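PDB 3ESM: YncI copper-binding domain-containing protein, which is of unknown function but probably binds copper through this YcnI-like domain, which belongs to a longer, membrane-associated protein. Local coordinates for residues Val58-Asn61 / Glu65-Ser68; Val69-Asp74 / Gln86-Ser91; Pro104-Tyr109 / Val114-Gln119. The protein carries 2 engineered substitutions. One frame throughout, in Å; residues are numbered along the deposited sequence. Where two conformers were deposited one is given.

Contact 1. Residues Val58-Asn61 / Glu65-Ser68; sequences VDRN and EAVS. With SO4 (sulfate ion), chain B.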
ATOM      1  N   VAL A  58       8.333  10.240   2.601  1.00 24.14           N
ATOM      2  CA  VAL A  58       9.499   9.813   1.825  1.00 24.50           C
ATOM      3  C   VAL A  58      10.363   9.013   2.782  1.00 25.53           C
ATOM      4  O   VAL A  58      10.812   9.559   3.800  1.00 26.00           O
ATOM      5  CB  VAL A  58      10.266  11.057   1.267  1.00 23.46           C
ATOM      6  CG1 VAL A  58      11.651  10.632   0.686  1.00 25.85           C
ATOM      7  CG2 VAL A  58       9.417  11.764   0.222  1.00 25.37           C
ATOM      8  N   ASP A  59      10.562   7.715   2.509  1.00 24.69           N
ATOM      9  CA  ASP A  59      11.345   6.850   3.405  1.00 24.73           C
ATOM     10  C   ASP A  59      12.839   6.909   3.061  1.00 24.60           C
ATOM     11  O   ASP A  59      13.203   7.072   1.904  1.00 24.38           O
ATOM     12  CB  ASP A  59      10.862   5.415   3.343  1.00 25.29           C
ATOM     13  CG  ASP A  59       9.597   5.212   4.200  1.00 28.62           C
ATOM     14  OD1 ASP A  59       9.752   4.912   5.412  1.00 30.07           O
ATOM     15  OD2 ASP A  59       8.491   5.405   3.673  1.00 31.17           O
ATOM     16  N   ARG A  60      13.693   6.792   4.070  1.00 26.61           N
ATOM     17  CA  ARG A  60      15.137   6.976   3.848  1.00 28.54           C
ATOM     18  C   ARG A  60      15.882   5.777   4.410  1.00 29.97           C
ATOM     19  O   ARG A  60      15.397   5.095   5.310  1.00 29.52           O
ATOM     20  CB  ARG A  60      15.607   8.232   4.584  1.00 29.12           C
ATOM     21  CG  ARG A  60      14.844   9.491   4.235  1.00 31.55           C
ATOM     22  CD  ARG A  60      15.674  10.351   3.327  1.00 32.18           C
ATOM     23  NE  ARG A  60      14.967  11.539   2.870  1.00 33.52           N
ATOM     24  CZ  ARG A  60      15.463  12.375   1.974  1.00 31.92           C
ATOM     25  NH1 ARG A  60      16.663  12.144   1.469  1.00 31.76           N
ATOM     26  NH2 ARG A  60      14.759  13.432   1.580  1.00 34.39           N
ATOM     27  N   ASN A  61      17.059   5.500   3.876  1.00 30.62           N
ATOM     28  CA  ASN A  61      17.897   4.459   4.470  1.00 32.03           C
ATOM     29  C   ASN A  61      18.946   5.069   5.407  1.00 33.40           C
ATOM     30  O   ASN A  61      18.907   6.269   5.698  1.00 33.24           O
ATOM     31  CB  ASN A  61      18.546   3.606   3.380  1.00 31.31           C
ATOM     32  CG  ASN A  61      19.511   4.385   2.521  1.00 31.86           C
ATOM     33  OD1 ASN A  61      19.884   5.523   2.845  1.00 31.74           O
ATOM     34  ND2 ASN A  61      19.911   3.781   1.382  1.00 31.35           N
ATOM     35  N   GLU A  65      19.539   8.405   2.051  1.00 30.82           N
ATOM     36  CA  GLU A  65      19.013   8.432   0.693  1.00 29.08           C
ATOM     37  C   GLU A  65      17.523   8.113   0.751  1.00 28.03           C
ATOM     38  O   GLU A  65      17.081   7.282   1.567  1.00 28.23           O
ATOM     39  CB  GLU A  65      19.722   7.383  -0.170  1.00 30.36           C
ATOM     40  CG  GLU A  65      21.233   7.652  -0.381  1.00 29.68           C
ATOM     41  CD  GLU A  65      22.013   6.411  -0.823  1.00 35.15           C
ATOM     42  OE1 GLU A  65      21.577   5.258  -0.566  1.00 34.36           O
ATOM     43  OE2 GLU A  65      23.104   6.591  -1.419  1.00 37.66           O
ATOM     44  N   ALA A  66      16.766   8.740  -0.138  1.00 25.67           N
ATOM     45  CA  ALA A  66      15.350   8.408  -0.285  1.00 25.09           C
ATOM     46  C   ALA A  66      15.206   7.116  -1.094  1.00 25.22           C
ATOM     47  O   ALA A  66      15.625   7.083  -2.269  1.00 25.17           O
ATOM     48  CB  ALA A  66      14.650   9.538  -1.044  1.00 25.44           C
ATOM     49  N   VAL A  67      14.555   6.123  -0.493  1.00 24.87           N
ATOM     50  CA  VAL A  67      14.377   4.781  -1.074  1.00 24.45           C
ATOM     51  C   VAL A  67      12.972   4.556  -1.637  1.00 24.46           C
ATOM     52  O   VAL A  67      12.760   3.668  -2.478  1.00 24.01           O
ATOM     53  CB  VAL A  67      14.727   3.632  -0.078  1.00 26.35           C
ATOM     54  CG1 VAL A  67      16.201   3.680   0.310  1.00 27.24           C
ATOM     55  CG2 VAL A  67      13.884   3.719   1.168  1.00 26.09           C
ATOM     56  N   SER A  68      12.000   5.322  -1.148  1.00 22.68           N
ATOM     57  CA  SER A  68      10.655   5.227  -1.702  1.00 23.15           C
ATOM     58  C   SER A  68       9.831   6.425  -1.248  1.00 23.89           C
ATOM     59  O   SER A  68      10.249   7.176  -0.353  1.00 22.77           O
ATOM     60  CB  SER A  68       9.968   3.947  -1.242  1.00 24.10           C
ATOM     61  OG  SER A  68       9.531   4.052   0.111  1.00 25.54           O
TER
HETATM   62  S   SO4 B   1      15.875  16.863   0.477  1.00 55.15           S
HETATM   63  O1  SO4 B   1      15.155  17.699   1.447  1.00 55.94           O
HETATM   64  O2  SO4 B   1      14.990  15.851  -0.105  1.00 55.27           O
HETATM   65  O3  SO4 B   1      16.409  17.760  -0.543  1.00 55.46           O
HETATM   66  O4  SO4 B   1      16.934  16.119   1.160  1.00 55.59           O
HETATM   67  O   HOH W   1       7.442   5.479   1.161  1.00 30.43           O
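The Asn61 side chain makes two bonds to Glu65 at the end of a beta hairpin, one to its carboxylate and one from its backbone N. Asn61 ND2 donates to Glu65 OE1 at 3.0 Å, a nearly straight bond (173° at the hydrogen). It leaves in the amide plane of Asn61 and reaches the anti side of the carboxylate. Asn61 OD1 accepts from Glu65 N at 3.0 Å, with this donor well above the carbonyl plane. With CG between the backbone N and the carbonyl carbon (chi1 65°), the amide lies beside Glu65, within reach of both groups. A third, backbone bond runs from Asn61 N to Glu65 O (2.9 Å).

Further along, Asp59 N binds Ser68 O and Val67 N binds Asp59 O. The register slips by one residue between Asp59 and Arg60, a beta bulge. A water donates to both Asp59 OD2 and Ser68 OG. Asp59 also forms a salt bridge with Arg57, and Ser68 OG bonds to Ser110 O of the second subunit.

On the face that carries Arg60 and Ala66, Val58 CG1 packs on Ala66 CB at 3.6 Å. Ala66 CB also lies over one face of the Arg60 guanidinium. Arg60 NH2 donates to sulfate O2 at 3.0 Å, while NH1 bonds to Arg44 O and Ser64 O. The hairpin joins strands 54-60 and 66-73. Strand 33-43 flanks 66-73 on its other side, and Ala46 of strand 45-48 packs against Val58 and Ala66.

Contact 2. Residues Val69-Asp74 / Gln86-Ser91; sequences VTWTAD and QRFVVS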
ATOM      1  N   VAL A  69       8.694   6.618  -1.899  1.00 22.83           N
ATOM      2  CA  VAL A  69       7.792   7.728  -1.533  1.00 22.67           C
ATOM      3  C   VAL A  69       6.405   7.143  -1.588  1.00 23.30           C
ATOM      4  O   VAL A  69       6.102   6.310  -2.466  1.00 23.01           O
ATOM      5  CB  VAL A  69       7.926   8.936  -2.486  1.00 23.89           C
ATOM      6  CG1 VAL A  69       7.855   8.514  -3.975  1.00 23.09           C
ATOM      7  CG2 VAL A  69       6.862  10.010  -2.164  1.00 24.36           C
ATOM      8  N   THR A  70       5.556   7.538  -0.634  1.00 22.45           N
ATOM      9  CA  THR A  70       4.190   7.002  -0.629  1.00 23.73           C
ATOM     10  C   THR A  70       3.213   8.142  -0.473  1.00 24.28           C
ATOM     11  O   THR A  70       3.415   9.020   0.395  1.00 25.33           O
ATOM     12  CB  THR A  70       3.946   6.028   0.534  1.00 24.23           C
ATOM     13  OG1 THR A  70       4.813   4.900   0.443  1.00 25.62           O
ATOM     14  CG2 THR A  70       2.468   5.562   0.546  1.00 25.65           C
ATOM     15  N   TRP A  71       2.195   8.189  -1.327  1.00 21.46           N
ATOM     16  CA  TRP A  71       1.090   9.162  -1.160  1.00 22.36           C
ATOM     17  C   TRP A  71      -0.138   8.386  -0.730  1.00 22.71           C
ATOM     18  O   TRP A  71      -0.412   7.308  -1.275  1.00 22.68           O
ATOM     19  CB  TRP A  71       0.769   9.834  -2.493  1.00 22.51           C
ATOM     20  CG  TRP A  71       1.811  10.728  -3.023  1.00 22.34           C
ATOM     21  CD1 TRP A  71       1.892  12.083  -2.826  1.00 24.56           C
ATOM     22  CD2 TRP A  71       2.890  10.376  -3.904  1.00 23.23           C
ATOM     23  NE1 TRP A  71       2.973  12.588  -3.518  1.00 25.76           N
ATOM     24  CE2 TRP A  71       3.605  11.568  -4.183  1.00 25.02           C
ATOM     25  CE3 TRP A  71       3.327   9.165  -4.463  1.00 25.50           C
ATOM     26  CZ2 TRP A  71       4.708  11.602  -5.050  1.00 25.78           C
ATOM     27  CZ3 TRP A  71       4.432   9.184  -5.312  1.00 26.54           C
ATOM     28  CH2 TRP A  71       5.125  10.393  -5.583  1.00 26.55           C
ATOM     29  N   THR A  72      -0.900   8.924   0.218  1.00 21.83           N
ATOM     30  CA  THR A  72      -2.042   8.201   0.775  1.00 22.64           C
ATOM     31  C   THR A  72      -3.185   9.168   0.868  1.00 22.69           C
ATOM     32  O   THR A  72      -3.005  10.280   1.374  1.00 22.74           O
ATOM     33  CB  THR A  72      -1.755   7.703   2.196  1.00 23.69           C
ATOM     34  OG1 THR A  72      -0.577   6.877   2.181  1.00 24.19           O
ATOM     35  CG2 THR A  72      -2.961   6.871   2.701  1.00 25.79           C
ATOM     36  N   ALA A  73      -4.357   8.745   0.389  1.00 21.29           N
ATOM     37  CA  ALA A  73      -5.543   9.614   0.433  1.00 21.41           C
ATOM     38  C   ALA A  73      -6.013   9.772   1.879  1.00 22.18           C
ATOM     39  O   ALA A  73      -6.132   8.781   2.611  1.00 22.07           O
ATOM     40  CB  ALA A  73      -6.637   8.969  -0.433  1.00 21.48           C
ATOM     41  N   ASP A  74      -6.131  11.032   2.338  1.00 23.23           N
ATOM     42  CA  ASP A  74      -6.696  11.304   3.657  1.00 24.45           C
ATOM     43  C   ASP A  74      -8.093  10.726   3.840  1.00 23.08           C
ATOM     44  O   ASP A  74      -8.860  10.621   2.914  1.00 23.29           O
ATOM     45  CB  ASP A  74      -6.791  12.810   3.900  1.00 25.14           C
ATOM     46  CG  ASP A  74      -5.451  13.490   3.831  1.00 29.09           C
ATOM     47  OD1 ASP A  74      -4.433  12.801   3.975  1.00 30.17           O
ATOM     48  OD2 ASP A  74      -5.439  14.722   3.599  1.00 34.22           O
ATOM     49  N   GLN A  86      -4.587  10.286 -11.970  1.00 33.36           N
ATOM     50  CA  GLN A  86      -4.100  11.274 -11.013  1.00 33.00           C
ATOM     51  C   GLN A  86      -2.598  11.399 -11.176  1.00 31.69           C
ATOM     52  O   GLN A  86      -1.931  10.382 -11.373  1.00 30.44           O
ATOM     53  CB  GLN A  86      -4.401  10.808  -9.583  1.00 34.01           C
ATOM     54  CG  GLN A  86      -3.689  11.625  -8.521  1.00 35.14           C
ATOM     55  CD  GLN A  86      -4.306  12.977  -8.374  1.00 38.63           C
ATOM     56  OE1 GLN A  86      -5.537  13.092  -8.247  1.00 38.51           O
ATOM     57  NE2 GLN A  86      -3.481  14.020  -8.397  1.00 39.27           N
ATOM     58  N   ARG A  87      -2.076  12.625 -11.075  1.00 30.52           N
ATOM     59  CA  ARG A  87      -0.632  12.852 -11.074  1.00 30.50           C
ATOM     60  C   ARG A  87      -0.062  12.903  -9.654  1.00 30.07           C
ATOM     61  O   ARG A  87      -0.663  13.485  -8.741  1.00 31.90           O
ATOM     62  CB  ARG A  87      -0.277  14.149 -11.808  1.00 32.16           C
ATOM     63  CG  ARG A  87      -0.586  14.169 -13.290  1.00 34.65           C
ATOM     64  CD  ARG A  87      -0.301  15.586 -13.829  1.00 43.47           C
ATOM     65  NE  ARG A  87      -0.868  16.591 -12.922  1.00 48.42           N
ATOM     66  CZ  ARG A  87      -0.153  17.401 -12.136  1.00 52.27           C
ATOM     67  NH1 ARG A  87       1.179  17.359 -12.149  1.00 52.94           N
ATOM     68  NH2 ARG A  87      -0.770  18.275 -11.337  1.00 54.31           N
ATOM     69  N   PHE A  88       1.080  12.262  -9.471  1.00 28.30           N
ATOM     70  CA  PHE A  88       1.775  12.257  -8.192  1.00 27.21           C
ATOM     71  C   PHE A  88       3.164  12.764  -8.551  1.00 28.51           C
ATOM     72  O   PHE A  88       3.847  12.167  -9.406  1.00 28.35           O
ATOM     73  CB  PHE A  88       1.859  10.825  -7.667  1.00 27.12           C
ATOM     74  CG  PHE A  88       0.532  10.239  -7.301  1.00 25.88           C
ATOM     75  CD1 PHE A  88       0.020  10.402  -6.021  1.00 28.67           C
ATOM     76  CD2 PHE A  88      -0.200   9.514  -8.239  1.00 27.44           C
ATOM     77  CE1 PHE A  88      -1.211   9.856  -5.678  1.00 28.69           C
ATOM     78  CE2 PHE A  88      -1.431   8.969  -7.894  1.00 30.17           C
ATOM     79  CZ  PHE A  88      -1.924   9.149  -6.621  1.00 27.98           C
ATOM     80  N   VAL A  89       3.614  13.807  -7.865  1.00 27.98           N
ATOM     81  CA  VAL A  89       4.813  14.521  -8.320  1.00 28.70           C
ATOM     82  C   VAL A  89       5.898  14.542  -7.248  1.00 27.85           C
ATOM     83  O   VAL A  89       5.655  14.845  -6.062  1.00 27.46           O
ATOM     84  CB  VAL A  89       4.485  15.983  -8.688  1.00 29.30           C
ATOM     85  CG1 VAL A  89       5.761  16.708  -9.057  1.00 30.25           C
ATOM     86  CG2 VAL A  89       3.447  16.035  -9.796  1.00 31.79           C
ATOM     87  N   VAL A  90       7.104  14.143  -7.643  1.00 27.53           N
ATOM     88  CA  VAL A  90       8.203  14.162  -6.693  1.00 28.10           C
ATOM     89  C   VAL A  90       9.449  14.730  -7.385  1.00 28.30           C
ATOM     90  O   VAL A  90       9.744  14.368  -8.514  1.00 28.84           O
ATOM     91  CB  VAL A  90       8.465  12.756  -6.103  1.00 28.26           C
ATOM     92  CG1 VAL A  90       8.883  11.739  -7.199  1.00 29.33           C
ATOM     93  CG2 VAL A  90       9.459  12.786  -4.911  1.00 28.67           C
ATOM     94  N   SER A  91      10.153  15.613  -6.696  1.00 28.17           N
ATOM     95  CA  SER A  91      11.373  16.198  -7.236  0.50 28.33           C
ATOM     96  C   SER A  91      12.557  15.467  -6.640  1.00 28.60           C
ATOM     97  O   SER A  91      12.721  15.450  -5.425  1.00 29.04           O
ATOM     98  CB  SER A  91      11.447  17.668  -6.852  0.50 28.37           C
ATOM     99  OG  SER A  91      12.715  18.201  -7.187  0.50 29.15           O
TER
HETATM  100  O   HOH W   2       3.754  15.361  -4.386  1.00 40.38           O
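Water 2 bridges Trp71 and Val89. It donates to Val89 O at 2.6 Å and accepts from Trp71 NE1 at 3.0 Å. The water lies at the edge of the indole, in its plane, so the indole N-H is satisfied within a buried contact.

The rest is mostly apolar. Phe88 CB sits over the six-membered ring of Trp71, 3.6 Å from its centroid and only 2° off the ring normal. This is a CH-pi contact. The Phe88 ring is oblique to the indole, with the planes 51° apart. Its CD1 side comes close over the indole face, 3.5 Å from Trp71 CG. The two side chains pass alongside, pointing opposite ways. Trp71 has CG anti to its carbonyl carbon (chi1 -68°), which lays the indole between two neighbours: Phe88 is over one face and Val69 CG2 over the opposite one. At the indole edge, Trp71 CZ2 is 4.1 Å from Val90 CB. The same CZ2 also touches the carbonyl oxygen Val89 O.

The axes of 69-73 and 86-91 come within 9.1 Å, and the two strands belong to different sheets. The contact is core packing of an immunoglobulin-like sandwich. Trp54 meets the Phe88 ring edge-to-face. Ala56 of strand 54-60 and Thr48 of strand 45-48 also touch Trp71, while Val24 of strand 18-25 packs on Phe88.

Contact 3. Residues Pro104-Tyr109 / Val114-Gln119; sequences PAEQTY and VVAWNQ. With SO4 (sulfate ion), chain C.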
ATOM      1  N   PRO A 104       9.749   1.095  -9.839  1.00 24.51           N
ATOM      2  CA  PRO A 104       8.729   0.076  -9.515  1.00 24.29           C
ATOM      3  C   PRO A 104       7.680   0.736  -8.597  1.00 25.92           C
ATOM      4  O   PRO A 104       8.061   1.518  -7.716  1.00 24.75           O
ATOM      5  CB  PRO A 104       9.527  -0.994  -8.780  1.00 25.66           C
ATOM      6  CG  PRO A 104      10.924  -0.873  -9.348  1.00 24.93           C
ATOM      7  CD  PRO A 104      11.135   0.599  -9.673  1.00 25.55           C
ATOM      8  N   ALA A 105       6.395   0.463  -8.815  1.00 23.77           N
ATOM      9  CA  ALA A 105       5.360   1.140  -8.011  1.00 23.75           C
ATOM     10  C   ALA A 105       4.318   0.142  -7.532  1.00 24.75           C
ATOM     11  O   ALA A 105       4.168  -0.948  -8.111  1.00 24.55           O
ATOM     12  CB  ALA A 105       4.718   2.223  -8.797  1.00 24.35           C
ATOM     13  N   GLU A 106       3.607   0.507  -6.464  1.00 22.92           N
ATOM     14  CA  GLU A 106       2.525  -0.333  -5.941  1.00 23.19           C
ATOM     15  C   GLU A 106       1.309   0.542  -5.708  1.00 23.35           C
ATOM     16  O   GLU A 106       1.408   1.546  -4.997  1.00 23.75           O
ATOM     17  CB  GLU A 106       2.942  -0.987  -4.655  1.00 23.54           C
ATOM     18  CG  GLU A 106       4.183  -1.845  -4.832  1.00 24.23           C
ATOM     19  CD  GLU A 106       3.851  -3.188  -5.472  1.00 28.12           C
ATOM     20  OE1 GLU A 106       2.695  -3.652  -5.351  1.00 27.06           O
ATOM     21  OE2 GLU A 106       4.779  -3.780  -6.071  1.00 33.83           O
ATOM     22  N   GLN A 107       0.196   0.180  -6.359  1.00 21.95           N
ATOM     23  CA  GLN A 107      -1.020   1.028  -6.376  1.00 22.45           C
ATOM     24  C   GLN A 107      -2.107   0.366  -5.551  1.00 22.93           C
ATOM     25  O   GLN A 107      -2.537  -0.737  -5.873  1.00 23.42           O
ATOM     26  CB  GLN A 107      -1.502   1.162  -7.831  1.00 22.84           C
ATOM     27  CG  GLN A 107      -2.750   2.028  -8.041  1.00 25.30           C
ATOM     28  CD  GLN A 107      -3.225   1.962  -9.507  1.00 27.37           C
ATOM     29  OE1 GLN A 107      -2.595   1.277 -10.315  1.00 29.89           O
ATOM     30  NE2 GLN A 107      -4.301   2.679  -9.846  1.00 23.30           N
ATOM     31  N   THR A 108      -2.607   1.045  -4.513  1.00 21.52           N
ATOM     32  CA  THR A 108      -3.617   0.465  -3.665  1.00 21.99           C
ATOM     33  C   THR A 108      -4.990   0.965  -4.067  1.00 22.04           C
ATOM     34  O   THR A 108      -5.160   2.187  -4.286  1.00 21.53           O
ATOM     35  CB  THR A 108      -3.381   0.877  -2.181  1.00 22.48           C
ATOM     36  OG1 THR A 108      -2.123   0.348  -1.703  1.00 21.80           O
ATOM     37  CG2 THR A 108      -4.510   0.374  -1.312  1.00 25.37           C
ATOM     38  N   TYR A 109      -5.959   0.036  -4.104  1.00 23.05           N
ATOM     39  CA  TYR A 109      -7.360   0.366  -4.396  1.00 22.49           C
ATOM     40  C   TYR A 109      -8.224   0.269  -3.168  1.00 22.82           C
ATOM     41  O   TYR A 109      -7.885  -0.444  -2.221  1.00 22.24           O
ATOM     42  CB  TYR A 109      -7.909  -0.599  -5.428  1.00 23.69           C
ATOM     43  CG  TYR A 109      -7.459  -0.280  -6.833  1.00 23.12           C
ATOM     44  CD1 TYR A 109      -8.300   0.402  -7.701  1.00 27.14           C
ATOM     45  CD2 TYR A 109      -6.218  -0.700  -7.305  1.00 26.31           C
ATOM     46  CE1 TYR A 109      -7.933   0.660  -8.985  1.00 27.75           C
ATOM     47  CE2 TYR A 109      -5.846  -0.458  -8.619  1.00 28.76           C
ATOM     48  CZ  TYR A 109      -6.715   0.229  -9.450  1.00 30.42           C
ATOM     49  OH  TYR A 109      -6.388   0.514 -10.767  1.00 31.37           O
ATOM     50  N   VAL A 114      -3.973  -4.493  -4.317  1.00 26.99           N
ATOM     51  CA  VAL A 114      -2.796  -3.680  -4.612  1.00 26.25           C
ATOM     52  C   VAL A 114      -2.238  -4.204  -5.916  1.00 27.48           C
ATOM     53  O   VAL A 114      -1.991  -5.441  -6.024  1.00 28.17           O
ATOM     54  CB  VAL A 114      -1.736  -3.743  -3.493  1.00 26.91           C
ATOM     55  CG1 VAL A 114      -0.480  -2.958  -3.907  1.00 27.20           C
ATOM     56  CG2 VAL A 114      -2.298  -3.196  -2.151  1.00 26.98           C
ATOM     57  N   VAL A 115      -2.071  -3.305  -6.878  1.00 24.87           N
ATOM     58  CA  VAL A 115      -1.513  -3.640  -8.185  1.00 25.56           C
ATOM     59  C   VAL A 115      -0.044  -3.285  -8.259  1.00 25.15           C
ATOM     60  O   VAL A 115       0.347  -2.144  -7.981  1.00 23.87           O
ATOM     61  CB  VAL A 115      -2.270  -2.962  -9.310  1.00 25.63           C
ATOM     62  CG1 VAL A 115      -1.606  -3.275 -10.641  1.00 28.94           C
ATOM     63  CG2 VAL A 115      -3.732  -3.397  -9.302  1.00 26.80           C
ATOM     64  N   ALA A 116       0.774  -4.278  -8.638  1.00 24.50           N
ATOM     65  CA  ALA A 116       2.230  -4.095  -8.747  1.00 25.36           C
ATOM     66  C   ALA A 116       2.592  -3.632 -10.143  1.00 25.38           C
ATOM     67  O   ALA A 116       2.195  -4.277 -11.132  1.00 27.15           O
ATOM     68  CB  ALA A 116       2.946  -5.402  -8.438  1.00 26.33           C
ATOM     69  N   TRP A 117       3.344  -2.547 -10.236  1.00 23.20           N
ATOM     70  CA  TRP A 117       3.843  -2.042 -11.517  1.00 24.55           C
ATOM     71  C   TRP A 117       5.344  -2.243 -11.464  1.00 24.77           C
ATOM     72  O   TRP A 117       6.116  -1.303 -11.219  1.00 25.63           O
ATOM     73  CB  TRP A 117       3.491  -0.572 -11.734  1.00 25.10           C
ATOM     74  CG  TRP A 117       2.022  -0.294 -11.807  1.00 25.39           C
ATOM     75  CD1 TRP A 117       1.178   0.020 -10.773  1.00 25.33           C
ATOM     76  CD2 TRP A 117       1.223  -0.288 -12.991  1.00 26.23           C
ATOM     77  NE1 TRP A 117      -0.101   0.220 -11.252  1.00 25.21           N
ATOM     78  CE2 TRP A 117      -0.097   0.045 -12.613  1.00 28.67           C
ATOM     79  CE3 TRP A 117       1.503  -0.512 -14.341  1.00 27.70           C
ATOM     80  CZ2 TRP A 117      -1.142   0.150 -13.552  1.00 29.55           C
ATOM     81  CZ3 TRP A 117       0.478  -0.425 -15.270  1.00 29.56           C
ATOM     82  CH2 TRP A 117      -0.828  -0.085 -14.876  1.00 29.62           C
ATOM     83  N   ASN A 118       5.746  -3.480 -11.675  1.00 25.69           N
ATOM     84  CA  ASN A 118       7.115  -3.893 -11.405  1.00 26.91           C
ATOM     85  C   ASN A 118       7.716  -4.804 -12.469  1.00 27.16           C
ATOM     86  O   ASN A 118       8.801  -5.350 -12.262  1.00 27.76           O
ATOM     87  CB  ASN A 118       7.238  -4.549 -10.027  1.00 28.29           C
ATOM     88  CG  ASN A 118       6.510  -5.852  -9.936  1.00 29.97           C
ATOM     89  OD1 ASN A 118       5.777  -6.230 -10.849  1.00 33.71           O
ATOM     90  ND2 ASN A 118       6.696  -6.564  -8.810  1.00 34.25           N
ATOM     91  N   GLN A 119       7.048  -4.921 -13.609  1.00 26.69           N
ATOM     92  CA  GLN A 119       7.572  -5.813 -14.670  1.00 27.21           C
ATOM     93  C   GLN A 119       8.618  -5.093 -15.488  1.00 27.32           C
ATOM     94  O   GLN A 119       8.558  -3.886 -15.665  1.00 25.33           O
ATOM     95  CB  GLN A 119       6.414  -6.307 -15.542  1.00 27.78           C
ATOM     96  CG  GLN A 119       5.384  -7.095 -14.695  1.00 30.10           C
ATOM     97  CD  GLN A 119       4.108  -7.467 -15.454  1.00 34.51           C
ATOM     98  OE1 GLN A 119       3.698  -6.787 -16.382  1.00 35.62           O
ATOM     99  NE2 GLN A 119       3.440  -8.531 -14.993  1.00 37.21           N
TER
HETATM  100  S   SO4 C   2      -0.486  -9.039 -15.712  1.00 68.31           S
HETATM  101  O1  SO4 C   2      -1.815  -8.423 -15.824  1.00 67.21           O
HETATM  102  O2  SO4 C   2      -0.189  -9.782 -16.939  1.00 67.87           O
HETATM  103  O3  SO4 C   2      -0.453  -9.962 -14.576  1.00 67.03           O
HETATM  104  O4  SO4 C   2       0.542  -8.002 -15.537  1.00 66.32           O
HETATM  105  O   HOH W   3       1.326  -6.011  -5.377  1.00 41.10           O
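A beta hairpin of strands 100-109 and 114-117 forms this contact. Gln107 and Trp117 join its arms through their side chains. Trp117 NE1 donates to Gln107 OE1 at 2.9 Å, and the acceptor lies close to the indole plane. The amide and ring planes are 25° apart. Gln107 reaches the indole with an extended chain, its CG anti to the backbone N (chi1 -179°). Its other amide atom, NE2, is held by Thr33 OG1 and Pro25 O. This second grip fixes the rotation of the amide.

The backbone pairing is regular. Ala105 and Trp117 exchange two hydrogen bonds, as do Gln107 and Val115. Val115 N to Gln107 O is 2.8 Å. The hairpin is part of one sheet of the immunoglobulin-like fold, and strand 33-43 runs along the other side of 100-109. On the face of Gln107 and Trp117, Val115 CG1 lies over one side of the indole. Val115 CG2 touches Tyr109 CE2 at 3.7 Å. Tyr109 OH bonds to Glu27 N.

Glu106, Thr108, Val114 and Ala116 share the other face. The Glu106 chain bends at chi2 (-78°), which lays its carboxylate across Ala116, with OE2 3.4 Å from Ala116 CB. Val114 packs between Glu106 and Thr108: CG1 is 3.6 Å from Glu106 OE1, and CG2 is 3.6 Å from Thr108 OG1. Glu106 and Val114 also pack against Val114 and Glu106 of the second subunit.

Overall arrangement
All three contacts reach the same antiparallel sheet, and they follow one another along the chain. Contacts 1 and 2 share strand 66-73, with centres about 14 Å apart. They touch where Val58 CG2 packs on Val69 CG2 at 3.9 Å. Contact 2 links this sheet to the one containing strand 85-93. Contact 3 is a separate hairpin, its centre about 13 Å from that of contact 2 and 18 Å from that of contact 1. Its nearest atoms are about 7 Å from either. Each contact also meets the second subunit. The sulfates at Arg60 and Gln119 probably come from the crystallisation liquor.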